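Local structure of Rho GTPase-activating protein 27 (Homo sapiens, 3PP2) at residues A11-R16 against A33-L38; K18-G23 against G98-I103; K29-S34 against L102-S107. The protein probably acts as a GTPase activator for the Rho-type proteins CDC42 and RAC1, converting them to the GDP-bound state, and may take part in clathrin-mediated endocytosis. All coordinates share one frame; numbering follows the deposited sequence. Where two conformers were deposited one is given.

The chain is the pleckstrin homology (PH) domain of the protein, and the three contacts sample its antiparallel sheet at different depths. Contacts 1 and 2 both use strand 10-21: contact 1 pairs it regularly with strand 32-39 near the chain's centre, whereas contact 2 pairs it with strand 100-104 through a bulge and runs out into exposed turns. Contact 3 joins segment 29-34 to segment 102-107 across strand 10-21 and is a small, largely apolar packing of side chains, though well buried. Contact 1 adds aromatic packing, shared with a second subunit, to its backbone bonds; bulge bonds and surface charges mark contact 2, and an indole contact 3.

Contact 1. Residues A11-R16 against A33-L38; sequences AGVLHR and ASWTVL
In the antiparallel sheet of the PH domain, strand 10-21 pairs with strand 32-39, and Ala11-His15 run in regular register against Ala33-Val37. Gly12 faces Thr36 and Leu14 faces Ser34 as hydrogen-bonded pairs. Gly12 N reaches Thr36 O at 3.0 Å, while the return bond from Thr36 N is bent and weak. Leu14 N to Ser34 O (3.0 Å) and Ser34 N to Leu14 O (2.9 Å) are both straighter. Ser34 O takes a second proton from Thr36 OG1, which comes to the opposite face of the carbonyl plane from Leu14 N.

Leu14 and Thr36 turn toward helix 108-122, where both touch Trp114. The other face of the sheet carries Trp35, whose CG stands anti to the backbone N (chi1 -170°); this lays the indole across strand 10-21, with Gly12 N over one face. Val13 CG2 meets the ring at its edge, 3.8 Å from Trp35 CE3, and Ala11 CB packs tightly on Trp35 CZ2 at 3.3 Å. Trp35 NE1 donates to Arg58 O of the second subunit, and the ring packs edge-to-face with Trp35 and Phe63 of that subunit, placing this face at an interface. Ala33 CB sits over the His15 ring in a CH-pi contact, 3.9 Å from its centroid.

Arg16 folds back through a bend at chi2 (-66°), and its NH1 forms a salt bridge with Glu67 OE1 and a hydrogen bond to Phe46 O. Its NE donates to Ser34 OG at 2.8 Å, the hydroxyl oxygen 19° out of the guanidinium plane.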
ATOM      1  N   ALA A  11       1.161 -11.299 -10.939  1.00 18.04           N
ATOM      2  CA  ALA A  11       0.436 -10.757 -12.066  1.00 18.09           C
ATOM      3  C   ALA A  11      -0.468  -9.642 -11.573  1.00 18.29           C
ATOM      4  O   ALA A  11      -1.038  -9.719 -10.465  1.00 20.99           O
ATOM      5  CB  ALA A  11      -0.395 -11.900 -12.801  1.00 18.99           C
ATOM      6  N   GLY A  12      -0.598  -8.603 -12.384  1.00 16.73           N
ATOM      7  CA  GLY A  12      -1.397  -7.432 -12.035  1.00 16.35           C
ATOM      8  C   GLY A  12      -1.384  -6.356 -13.095  1.00 16.19           C
ATOM      9  O   GLY A  12      -0.622  -6.452 -14.051  1.00 18.55           O
ATOM     10  N   VAL A  13      -2.248  -5.358 -12.976  1.00 17.21           N
ATOM     11  CA  VAL A  13      -2.211  -4.261 -13.891  1.00 16.44           C
ATOM     12  C   VAL A  13      -1.218  -3.179 -13.416  1.00 16.37           C
ATOM     13  O   VAL A  13      -1.292  -2.729 -12.266  1.00 17.53           O
ATOM     14  CB  VAL A  13      -3.614  -3.690 -14.150  1.00 17.59           C
ATOM     15  CG1 VAL A  13      -3.495  -2.447 -15.063  1.00 20.55           C
ATOM     16  CG2 VAL A  13      -4.552  -4.743 -14.758  1.00 20.37           C
ATOM     17  N   LEU A  14      -0.312  -2.771 -14.293  1.00 15.37           N
ATOM     18  CA  LEU A  14       0.679  -1.742 -14.032  1.00 14.98           C
ATOM     19  C   LEU A  14       0.726  -0.761 -15.187  1.00 15.76           C
ATOM     20  O   LEU A  14       0.426  -1.105 -16.335  1.00 17.04           O
ATOM     21  CB  LEU A  14       2.087  -2.329 -13.844  1.00 15.11           C
ATOM     22  CG  LEU A  14       2.264  -3.203 -12.608  1.00 15.35           C
ATOM     23  CD1 LEU A  14       3.617  -3.920 -12.641  1.00 18.28           C
ATOM     24  CD2 LEU A  14       2.084  -2.393 -11.341  1.00 17.87           C
ATOM     25  N   HIS A  15       1.193   0.445 -14.898  1.00 15.27           N
ATOM     26  CA  HIS A  15       1.537   1.408 -15.925  1.00 16.77           C
ATOM     27  C   HIS A  15       2.989   1.190 -16.332  1.00 15.48           C
ATOM     28  O   HIS A  15       3.869   0.923 -15.502  1.00 16.34           O
ATOM     29  CB  HIS A  15       1.303   2.805 -15.442  1.00 16.59           C
ATOM     30  CG  HIS A  15      -0.118   3.081 -15.161  1.00 18.00           C
ATOM     31  ND1 HIS A  15      -0.917   3.786 -16.017  1.00 19.72           N
ATOM     32  CD2 HIS A  15      -0.875   2.783 -14.081  1.00 20.89           C
ATOM     33  CE1 HIS A  15      -2.124   3.890 -15.488  1.00 22.09           C
ATOM     34  NE2 HIS A  15      -2.132   3.268 -14.320  1.00 22.25           N
ATOM     35  N   ARG A  16       3.256   1.286 -17.617  1.00 16.47           N
ATOM     36  CA  ARG A  16       4.632   1.134 -18.107  1.00 16.51           C
ATOM     37  C   ARG A  16       4.850   1.867 -19.396  1.00 17.19           C
ATOM     38  O   ARG A  16       3.909   2.033 -20.199  1.00 18.42           O
ATOM     39  CB  ARG A  16       4.985  -0.353 -18.260  1.00 17.05           C
ATOM     40  CG  ARG A  16       4.482  -1.050 -19.499  1.00 18.23           C
ATOM     41  CD  ARG A  16       3.000  -1.147 -19.519  1.00 19.20           C
ATOM     42  NE  ARG A  16       2.465  -1.953 -20.610  1.00 18.46           N
ATOM     43  CZ  ARG A  16       2.406  -1.554 -21.856  1.00 20.54           C
ATOM     44  NH1 ARG A  16       1.852  -2.358 -22.784  1.00 21.28           N
ATOM     45  NH2 ARG A  16       2.865  -0.347 -22.185  1.00 21.19           N
ATOM     46  N   ALA A  33      -1.449   1.429 -19.329  1.00 19.29           N
ATOM     47  CA  ALA A  33      -1.671   0.410 -18.320  1.00 18.42           C
ATOM     48  C   ALA A  33      -1.931  -0.923 -18.977  1.00 19.29           C
ATOM     49  O   ALA A  33      -2.712  -1.010 -19.925  1.00 23.60           O
ATOM     50  CB  ALA A  33      -2.859   0.775 -17.413  1.00 20.97           C
ATOM     51  N   SER A  34      -1.287  -1.958 -18.515  1.00 17.80           N
ATOM     52  CA  SER A  34      -1.507  -3.304 -19.011  1.00 17.53           C
ATOM     53  C   SER A  34      -1.411  -4.346 -17.967  1.00 16.95           C
ATOM     54  O   SER A  34      -0.733  -4.155 -16.945  1.00 17.85           O
ATOM     55  CB  SER A  34      -0.506  -3.653 -20.120  1.00 18.49           C
ATOM     56  OG  SER A  34       0.784  -3.928 -19.629  1.00 17.79           O
ATOM     57  N   TRP A  35      -2.077  -5.458 -18.214  1.00 17.63           N
ATOM     58  CA  TRP A  35      -1.764  -6.669 -17.498  1.00 17.92           C
ATOM     59  C   TRP A  35      -0.271  -6.965 -17.658  1.00 17.33           C
ATOM     60  O   TRP A  35       0.339  -6.715 -18.710  1.00 17.71           O
ATOM     61  CB  TRP A  35      -2.594  -7.824 -18.060  1.00 17.95           C
ATOM     62  CG  TRP A  35      -2.574  -9.091 -17.301  1.00 21.38           C
ATOM     63  CD1 TRP A  35      -2.142 -10.296 -17.731  1.00 22.82           C
ATOM     64  CD2 TRP A  35      -3.019  -9.265 -15.952  1.00 23.66           C
ATOM     65  NE1 TRP A  35      -2.294 -11.228 -16.721  1.00 24.27           N
ATOM     66  CE2 TRP A  35      -2.840 -10.611 -15.623  1.00 24.37           C
ATOM     67  CE3 TRP A  35      -3.573  -8.403 -15.000  1.00 26.02           C
ATOM     68  CZ2 TRP A  35      -3.193 -11.123 -14.374  1.00 26.22           C
ATOM     69  CZ3 TRP A  35      -3.907  -8.918 -13.727  1.00 26.20           C
ATOM     70  CH2 TRP A  35      -3.731 -10.255 -13.452  1.00 25.90           C
ATOM     71  N   THR A  36       0.303  -7.470 -16.575  1.00 16.83           N
ATOM     72  CA  THR A  36       1.725  -7.730 -16.427  1.00 16.28           C
ATOM     73  C   THR A  36       1.851  -9.039 -15.693  1.00 16.09           C
ATOM     74  O   THR A  36       1.171  -9.253 -14.687  1.00 17.74           O
ATOM     75  CB  THR A  36       2.403  -6.594 -15.618  1.00 16.91           C
ATOM     76  OG1 THR A  36       2.130  -5.332 -16.249  1.00 18.40           O
ATOM     77  CG2 THR A  36       3.919  -6.768 -15.523  1.00 17.10           C
ATOM     78  N   VAL A  37       2.726  -9.907 -16.176  1.00 16.72           N
ATOM     79  CA  VAL A  37       2.993 -11.190 -15.551  1.00 17.91           C
ATOM     80  C   VAL A  37       4.478 -11.401 -15.361  1.00 17.51           C
ATOM     81  O   VAL A  37       5.251 -11.240 -16.282  1.00 18.51           O
ATOM     82  CB  VAL A  37       2.437 -12.366 -16.393  1.00 18.35           C
ATOM     83  CG1 VAL A  37       2.820 -13.761 -15.828  1.00 21.31           C
ATOM     84  CG2 VAL A  37       0.889 -12.210 -16.518  1.00 20.55           C
ATOM     85  N   LEU A  38       4.851 -11.718 -14.135  1.00 17.37           N
ATOM     86  CA  LEU A  38       6.190 -12.187 -13.801  1.00 18.14           C
ATOM     87  C   LEU A  38       6.133 -13.674 -13.535  1.00 19.78           C
ATOM     88  O   LEU A  38       5.428 -14.128 -12.643  1.00 21.28           O
ATOM     89  CB  LEU A  38       6.684 -11.466 -12.555  1.00 18.58           C
ATOM     90  CG  LEU A  38       8.035 -11.897 -12.002  1.00 20.07           C
ATOM     91  CD1 LEU A  38       9.130 -11.637 -12.997  1.00 22.87           C
ATOM     92  CD2 LEU A  38       8.279 -11.184 -10.685  1.00 26.04           C
TER

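Contact 2. Residues K18-G23 against G98-I103; sequences KTADKG and GSEYLI
A classic beta bulge interrupts the antiparallel pairing of strands 10-21 and 100-104 in the PH domain: Thr19 and Ala20 together stand opposite the single residue Glu100. The backbone bonds define it. Glu100 O accepts from Thr19 N at 2.8 Å in an almost perfectly straight bond (178°), and from Ala20 N at 3.3 Å, both donors arriving on the same face of the carbonyl plane. Thr19 OG1 adds a weak bond to that oxygen. Glu100 N answers to Ala20 O at 3.0 Å, so the extra residue is absorbed without breaking the pairing.

Beyond the bulge, side-chain and turn bonds take over. Ser99 OG receives Lys22 N at 2.9 Å, a hydroxyl standing in for a backbone carbonyl as the strands end. Gly23 N reaches Gly98 O only weakly. The backbone angles of Gly98 already call for glycine, since a CB would jam against the preceding carbonyl oxygen, and it would also crowd Gly23 N.

Apolar contacts flank the bulge. The Lys18 chain is extended, with CG anti to the backbone N (chi1 -169°), and passes obliquely by the Tyr101 ring, CG coming to 3.7 Å from Tyr101 CE1. Thr19 CG2 meets Leu102 CG at 3.7 Å, the two side chains crossing at about a right angle.

Charges gather at the surface end. Lys18 NZ forms a salt bridge with Asp21 OD1 at 3.1 Å, reaching it from above the carboxylate plane. Lys22 NZ makes one to Asp97 and, in one of two conformers, Glu100 OE1 one to Arg25.

Strand 90-94 runs on the far side of strand 100-104, bonding Tyr101 through Leu93, while Tyr68 of strand 66-71 meets the Tyr101 ring.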
ATOM      1  N   LYS A  18       8.230   1.985 -22.435  1.00 16.94           N
ATOM      2  CA  LYS A  18       9.589   1.768 -22.873  1.00 17.12           C
ATOM      3  C   LYS A  18      10.242   3.138 -22.960  1.00 17.11           C
ATOM      4  O   LYS A  18       9.575   4.155 -23.266  1.00 19.53           O
ATOM      5  CB  LYS A  18       9.610   1.063 -24.230  1.00 17.75           C
ATOM      6  CG  LYS A  18      10.958   0.562 -24.665  1.00 18.97           C
ATOM      7  CD  LYS A  18      10.827  -0.363 -25.902  1.00 19.96           C
ATOM      8  CE  LYS A  18      12.177  -0.925 -26.310  1.00 21.62           C
ATOM      9  NZ  LYS A  18      11.978  -1.743 -27.560  1.00 21.81           N
ATOM     10  N   THR A  19      11.515   3.196 -22.562  1.00 17.73           N
ATOM     11  CA  THR A  19      12.292   4.443 -22.614  1.00 18.57           C
ATOM     12  C   THR A  19      13.599   4.319 -23.413  1.00 19.14           C
ATOM     13  O   THR A  19      14.150   5.327 -23.820  1.00 19.40           O
ATOM     14  CB  THR A  19      12.626   4.942 -21.208  1.00 19.42           C
ATOM     15  OG1 THR A  19      13.216   3.862 -20.470  1.00 19.90           O
ATOM     16  CG2 THR A  19      11.362   5.434 -20.509  1.00 20.74           C
ATOM     17  N   ALA A  20      14.076   3.110 -23.670  1.00 18.37           N
ATOM     18  CA  ALA A  20      15.250   2.917 -24.547  1.00 18.95           C
ATOM     19  C   ALA A  20      15.146   1.593 -25.265  1.00 19.12           C
ATOM     20  O   ALA A  20      14.633   0.601 -24.686  1.00 18.94           O
ATOM     21  CB  ALA A  20      16.530   2.983 -23.763  1.00 19.83           C
ATOM     22  N   ASP A  21      15.558   1.593 -26.551  1.00 19.03           N
ATOM     23  CA  ASP A  21      15.573   0.396 -27.363  1.00 19.45           C
ATOM     24  C   ASP A  21      17.025   0.033 -27.547  1.00 19.79           C
ATOM     25  O   ASP A  21      17.760   0.726 -28.247  1.00 19.89           O
ATOM     26  CB  ASP A  21      14.910   0.675 -28.715  1.00 19.07           C
ATOM     27  CG  ASP A  21      14.961  -0.507 -29.632  1.00 20.95           C
ATOM     28  OD1 ASP A  21      14.685  -1.630 -29.142  1.00 24.81           O
ATOM     29  OD2 ASP A  21      15.187  -0.296 -30.851  1.00 23.96           O
ATOM     30  N   LYS A  22      17.460  -1.037 -26.901  1.00 20.58           N
ATOM     31  CA  LYS A  22      18.838  -1.526 -27.072  1.00 22.68           C
ATOM     32  C   LYS A  22      19.881  -0.424 -26.854  1.00 22.18           C
ATOM     33  O   LYS A  22      20.867  -0.302 -27.611  1.00 25.89           O
ATOM     34  CB  LYS A  22      19.022  -2.221 -28.407  1.00 23.44           C
ATOM     35  CG  LYS A  22      18.120  -3.436 -28.549  1.00 25.77           C
ATOM     36  CD  LYS A  22      18.313  -4.120 -29.881  1.00 30.96           C
ATOM     37  CE  LYS A  22      17.437  -5.321 -29.965  1.00 35.44           C
ATOM     38  NZ  LYS A  22      17.590  -6.198 -28.763  1.00 41.41           N
ATOM     39  N   GLY A  23      19.661   0.371 -25.808  1.00 22.84           N
ATOM     40  CA  GLY A  23      20.581   1.404 -25.452  1.00 23.30           C
ATOM     41  C   GLY A  23      20.292   2.776 -26.055  1.00 23.61           C
ATOM     42  O   GLY A  23      20.961   3.762 -25.664  1.00 27.86           O
ATOM     43  N   GLY A  98      20.207  -3.538 -23.053  1.00 24.71           N
ATOM     44  CA  GLY A  98      20.205  -2.100 -22.973  1.00 23.74           C
ATOM     45  C   GLY A  98      18.844  -1.452 -23.159  1.00 21.85           C
ATOM     46  O   GLY A  98      18.716  -0.237 -23.083  1.00 22.74           O
ATOM     47  N   SER A  99      17.818  -2.229 -23.420  1.00 21.32           N
ATOM     48  CA  SER A  99      16.467  -1.672 -23.432  1.00 20.88           C
ATOM     49  C   SER A  99      16.077  -1.294 -22.003  1.00 19.64           C
ATOM     50  O   SER A  99      16.570  -1.868 -21.023  1.00 21.46           O
ATOM     51  CB  SER A  99      15.484  -2.645 -24.018  1.00 20.94           C
ATOM     52  OG  SER A  99      15.720  -2.834 -25.413  1.00 24.21           O
ATOM     53  N   GLU A 100      15.258  -0.277 -21.901  1.00 19.30           N
ATOM     54  CA  GLU A 100      14.894   0.281 -20.611  0.50 18.82           C
ATOM     55  C   GLU A 100      13.388   0.548 -20.597  1.00 18.25           C
ATOM     56  O   GLU A 100      12.802   0.918 -21.622  1.00 17.56           O
ATOM     57  CB  GLU A 100      15.675   1.598 -20.334  0.50 19.56           C
ATOM     58  CG  GLU A 100      17.225   1.430 -20.245  0.50 20.82           C
ATOM     59  CD  GLU A 100      17.982   2.728 -19.994  0.50 23.55           C
ATOM     60  OE1 GLU A 100      17.341   3.799 -19.911  0.50 23.74           O
ATOM     61  OE2 GLU A 100      19.234   2.667 -19.876  0.50 27.35           O
ATOM     62  N   TYR A 101      12.802   0.383 -19.419  1.00 17.47           N
ATOM     63  CA  TYR A 101      11.364   0.555 -19.178  1.00 17.60           C
ATOM     64  C   TYR A 101      11.173   1.250 -17.846  1.00 17.25           C
ATOM     65  O   TYR A 101      11.977   1.061 -16.926  1.00 18.10           O
ATOM     66  CB  TYR A 101      10.639  -0.805 -19.105  1.00 18.75           C
ATOM     67  CG  TYR A 101      10.837  -1.628 -20.348  1.00 19.02           C
ATOM     68  CD1 TYR A 101       9.911  -1.638 -21.376  1.00 21.24           C
ATOM     69  CD2 TYR A 101      11.989  -2.403 -20.477  1.00 21.37           C
ATOM     70  CE1 TYR A 101      10.140  -2.375 -22.516  1.00 24.27           C
ATOM     71  CE2 TYR A 101      12.247  -3.136 -21.590  1.00 24.90           C
ATOM     72  CZ  TYR A 101      11.304  -3.142 -22.636  1.00 23.18           C
ATOM     73  OH  TYR A 101      11.559  -3.880 -23.782  1.00 30.32           O
ATOM     74  N   LEU A 102      10.130   2.067 -17.765  1.00 16.58           N
ATOM     75  CA  LEU A 102       9.620   2.553 -16.499  1.00 16.30           C
ATOM     76  C   LEU A 102       8.328   1.834 -16.168  1.00 15.43           C
ATOM     77  O   LEU A 102       7.524   1.573 -17.064  1.00 17.09           O
ATOM     78  CB  LEU A 102       9.403   4.060 -16.528  1.00 17.43           C
ATOM     79  CG  LEU A 102      10.604   4.910 -16.895  1.00 17.20           C
ATOM     80  CD1 LEU A 102      10.251   6.387 -17.056  1.00 19.89           C
ATOM     81  CD2 LEU A 102      11.761   4.720 -15.979  1.00 19.04           C
ATOM     82  N   ILE A 103       8.112   1.607 -14.866  1.00 15.34           N
ATOM     83  CA  ILE A 103       6.982   0.845 -14.335  1.00 14.82           C
ATOM     84  C   ILE A 103       6.404   1.692 -13.217  1.00 14.65           C
ATOM     85  O   ILE A 103       7.160   2.228 -12.395  1.00 15.61           O
ATOM     86  CB  ILE A 103       7.412  -0.553 -13.807  1.00 15.50           C
ATOM     87  CG1 ILE A 103       8.239  -1.304 -14.866  1.00 18.19           C
ATOM     88  CG2 ILE A 103       6.235  -1.352 -13.295  1.00 17.00           C
ATOM     89  CD1 ILE A 103       8.887  -2.557 -14.319  1.00 17.95           C
TER

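Contact 3. Residues K29-S34 against L102-S107; sequences KHWSAS and LIQHDS
Gln104 NE2, at the end of a side chain that packs against Trp31, serves two acceptors: Asp106 OD1 at 3.2 Å, in a fairly straight bond (162°), and Lys88 O. The aspartate oxygen lies in the amide plane and is met on its anti side. The other end of the amide, OE1, accepts from Arg87. With both ends engaged, the amide's rotation is fixed, and the bend at chi2 of Gln104 carries it away from the indole and leaves CB to do the touching.

That touching is apolar packing on the PH-domain sheet, and it carries segment 29-34 across strand 10-21 to strand 100-104. Trp31 has CG anti to its carbonyl carbon (chi1 -66°), which swings the six-membered ring across to that strand. Trp31 CZ3 comes to 3.7 Å from Gln104 CB, and Trp31 CH2 to 3.7 Å from Leu102 CB, so the indole spans two residues that point the same way from alternate positions of the strand. Ring and amide planes stand 82° apart. Lys29 adds its aliphatic part, CE lying 3.6 Å from Leu102 CD1. Arg87 makes a cation-pi contact with the indole and thus ties Trp31 to the Gln104 amide. With a serine in place of Trp31, Leu102 and Gln104 would probably lose their common cover and the Arg87 guanidinium its aromatic partner. Trp31 NE1 is bonded to a citrate, probably from the crystallisation liquor.

Past the strand the chain turns: Ser107 N donates to His105 ND1 at 2.9 Å, and Ser107 is the N-cap of helix 108-122, its OG accepting from Ile110 N. Strand 10-21 runs between the two segments, Thr17 and His15 touching Trp31; strand 90-94 flanks strand 100-104, Val90 touching both Leu102 and Gln104.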
ATOM      1  N   LYS A  29       7.828   9.667 -23.750  1.00 24.97           N
ATOM      2  CA  LYS A  29       7.207   8.551 -23.063  1.00 24.65           C
ATOM      3  C   LYS A  29       5.946   8.095 -23.767  1.00 23.37           C
ATOM      4  O   LYS A  29       5.268   8.885 -24.469  1.00 26.33           O
ATOM      5  CB  LYS A  29       6.985   8.887 -21.582  1.00 24.87           C
ATOM      6  CG  LYS A  29       8.347   8.847 -20.812  1.00 28.84           C
ATOM      7  CD  LYS A  29       8.277   9.261 -19.428  1.00 32.30           C
ATOM      8  CE  LYS A  29       9.666   9.487 -18.871  1.00 31.09           C
ATOM      9  NZ  LYS A  29      10.336  10.703 -19.437  1.00 33.60           N
ATOM     10  N   HIS A  30       5.699   6.798 -23.659  1.00 22.58           N
ATOM     11  CA  HIS A  30       4.555   6.134 -24.249  0.50 22.60           C
ATOM     12  C   HIS A  30       3.858   5.262 -23.205  1.00 22.08           C
ATOM     13  O   HIS A  30       3.863   4.041 -23.289  1.00 23.24           O
ATOM     14  CB  HIS A  30       5.016   5.292 -25.447  0.50 22.86           C
ATOM     15  CG  HIS A  30       5.441   6.108 -26.609  0.50 23.59           C
ATOM     16  ND1 HIS A  30       6.710   6.634 -26.732  0.50 24.84           N
ATOM     17  CD2 HIS A  30       4.760   6.495 -27.711  0.50 23.75           C
ATOM     18  CE1 HIS A  30       6.795   7.306 -27.868  0.50 24.81           C
ATOM     19  NE2 HIS A  30       5.624   7.239 -28.478  0.50 25.89           N
ATOM     20  N   TRP A  31       3.312   5.902 -22.179  1.00 22.49           N
ATOM     21  CA  TRP A  31       2.661   5.171 -21.095  1.00 22.23           C
ATOM     22  C   TRP A  31       1.350   4.517 -21.481  1.00 22.14           C
ATOM     23  O   TRP A  31       0.500   5.130 -22.168  1.00 24.36           O
ATOM     24  CB  TRP A  31       2.359   6.094 -19.910  1.00 22.40           C
ATOM     25  CG  TRP A  31       3.508   6.660 -19.159  1.00 21.19           C
ATOM     26  CD1 TRP A  31       3.995   7.943 -19.245  1.00 21.82           C
ATOM     27  CD2 TRP A  31       4.232   6.032 -18.089  1.00 18.41           C
ATOM     28  NE1 TRP A  31       5.001   8.132 -18.330  1.00 22.96           N
ATOM     29  CE2 TRP A  31       5.172   6.978 -17.609  1.00 19.85           C
ATOM     30  CE3 TRP A  31       4.216   4.750 -17.528  1.00 18.62           C
ATOM     31  CZ2 TRP A  31       6.079   6.678 -16.571  1.00 19.04           C
ATOM     32  CZ3 TRP A  31       5.091   4.459 -16.513  1.00 17.34           C
ATOM     33  CH2 TRP A  31       6.012   5.419 -16.034  1.00 18.59           C
ATOM     34  N   SER A  32       1.151   3.315 -20.975  1.00 21.68           N
ATOM     35  CA  SER A  32      -0.121   2.608 -20.983  1.00 22.16           C
ATOM     36  C   SER A  32      -0.229   1.756 -19.731  1.00 19.85           C
ATOM     37  O   SER A  32       0.806   1.361 -19.173  1.00 19.35           O
ATOM     38  CB  SER A  32      -0.191   1.641 -22.169  1.00 24.19           C
ATOM     39  OG  SER A  32      -0.162   2.314 -23.375  1.00 31.61           O
ATOM     40  N   ALA A  33      -1.449   1.429 -19.329  1.00 19.29           N
ATOM     41  CA  ALA A  33      -1.671   0.410 -18.320  1.00 18.42           C
ATOM     42  C   ALA A  33      -1.931  -0.923 -18.977  1.00 19.29           C
ATOM     43  O   ALA A  33      -2.712  -1.010 -19.925  1.00 23.60           O
ATOM     44  CB  ALA A  33      -2.859   0.775 -17.413  1.00 20.97           C
ATOM     45  N   SER A  34      -1.287  -1.958 -18.515  1.00 17.80           N
ATOM     46  CA  SER A  34      -1.507  -3.304 -19.011  1.00 17.53           C
ATOM     47  C   SER A  34      -1.411  -4.346 -17.967  1.00 16.95           C
ATOM     48  O   SER A  34      -0.733  -4.155 -16.945  1.00 17.85           O
ATOM     49  CB  SER A  34      -0.506  -3.653 -20.120  1.00 18.49           C
ATOM     50  OG  SER A  34       0.784  -3.928 -19.629  1.00 17.79           O
ATOM     51  N   LEU A 102      10.130   2.067 -17.765  1.00 16.58           N
ATOM     52  CA  LEU A 102       9.620   2.553 -16.499  1.00 16.30           C
ATOM     53  C   LEU A 102       8.328   1.834 -16.168  1.00 15.43           C
ATOM     54  O   LEU A 102       7.524   1.573 -17.064  1.00 17.09           O
ATOM     55  CB  LEU A 102       9.403   4.060 -16.528  1.00 17.43           C
ATOM     56  CG  LEU A 102      10.604   4.910 -16.895  1.00 17.20           C
ATOM     57  CD1 LEU A 102      10.251   6.387 -17.056  1.00 19.89           C
ATOM     58  CD2 LEU A 102      11.761   4.720 -15.979  1.00 19.04           C
ATOM     59  N   ILE A 103       8.112   1.607 -14.866  1.00 15.34           N
ATOM     60  CA  ILE A 103       6.982   0.845 -14.335  1.00 14.82           C
ATOM     61  C   ILE A 103       6.404   1.692 -13.217  1.00 14.65           C
ATOM     62  O   ILE A 103       7.160   2.228 -12.395  1.00 15.61           O
ATOM     63  CB  ILE A 103       7.412  -0.553 -13.807  1.00 15.50           C
ATOM     64  CG1 ILE A 103       8.239  -1.304 -14.866  1.00 18.19           C
ATOM     65  CG2 ILE A 103       6.235  -1.352 -13.295  1.00 17.00           C
ATOM     66  CD1 ILE A 103       8.887  -2.557 -14.319  1.00 17.95           C
ATOM     67  N   GLN A 104       5.083   1.834 -13.189  1.00 14.90           N
ATOM     68  CA  GLN A 104       4.470   2.770 -12.225  1.00 15.48           C
ATOM     69  C   GLN A 104       3.115   2.321 -11.784  1.00 14.90           C
ATOM     70  O   GLN A 104       2.385   1.645 -12.517  1.00 15.03           O
ATOM     71  CB  GLN A 104       4.371   4.134 -12.920  1.00 16.79           C
ATOM     72  CG  GLN A 104       3.999   5.319 -12.079  1.00 16.63           C
ATOM     73  CD  GLN A 104       2.513   5.584 -12.016  1.00 17.69           C
ATOM     74  OE1 GLN A 104       1.739   5.246 -12.949  1.00 18.06           O
ATOM     75  NE2 GLN A 104       2.095   6.255 -10.934  1.00 17.79           N
ATOM     76  N   HIS A 105       2.720   2.782 -10.598  1.00 14.22           N
ATOM     77  CA  HIS A 105       1.343   2.667 -10.106  1.00 14.95           C
ATOM     78  C   HIS A 105       1.156   3.741  -9.053  1.00 14.95           C
ATOM     79  O   HIS A 105       2.087   4.104  -8.365  1.00 15.71           O
ATOM     80  CB  HIS A 105       1.037   1.278  -9.540  1.00 15.06           C
ATOM     81  CG  HIS A 105      -0.416   0.979  -9.402  1.00 13.52           C
ATOM     82  ND1 HIS A 105      -1.186   1.475  -8.361  1.00 14.62           N
ATOM     83  CD2 HIS A 105      -1.252   0.268 -10.203  1.00 15.29           C
ATOM     84  CE1 HIS A 105      -2.428   1.046  -8.515  1.00 16.15           C
ATOM     85  NE2 HIS A 105      -2.504   0.329  -9.635  1.00 17.52           N
ATOM     86  N   ASP A 106      -0.061   4.269  -8.952  1.00 16.05           N
ATOM     87  CA  ASP A 106      -0.313   5.260  -7.925  1.00 17.43           C
ATOM     88  C   ASP A 106      -0.143   4.702  -6.534  1.00 16.10           C
ATOM     89  O   ASP A 106       0.184   5.496  -5.635  1.00 16.86           O
ATOM     90  CB  ASP A 106      -1.701   5.857  -8.097  1.00 19.54           C
ATOM     91  CG  ASP A 106      -1.839   6.689  -9.342  1.00 23.59           C
ATOM     92  OD1 ASP A 106      -0.819   7.042  -9.992  1.00 28.73           O
ATOM     93  OD2 ASP A 106      -3.020   6.954  -9.679  1.00 33.56           O
ATOM     94  N   SER A 107      -0.317   3.390  -6.350  1.00 14.52           N
ATOM     95  CA  SER A 107      -0.063   2.768  -5.063  1.00 13.97           C
ATOM     96  C   SER A 107       1.401   2.444  -4.836  1.00 13.33           C
ATOM     97  O   SER A 107       1.945   1.565  -5.492  1.00 13.50           O
ATOM     98  CB  SER A 107      -0.860   1.503  -4.886  1.00 15.12           C
ATOM     99  OG  SER A 107      -0.491   0.841  -3.686  1.00 14.87           O
TER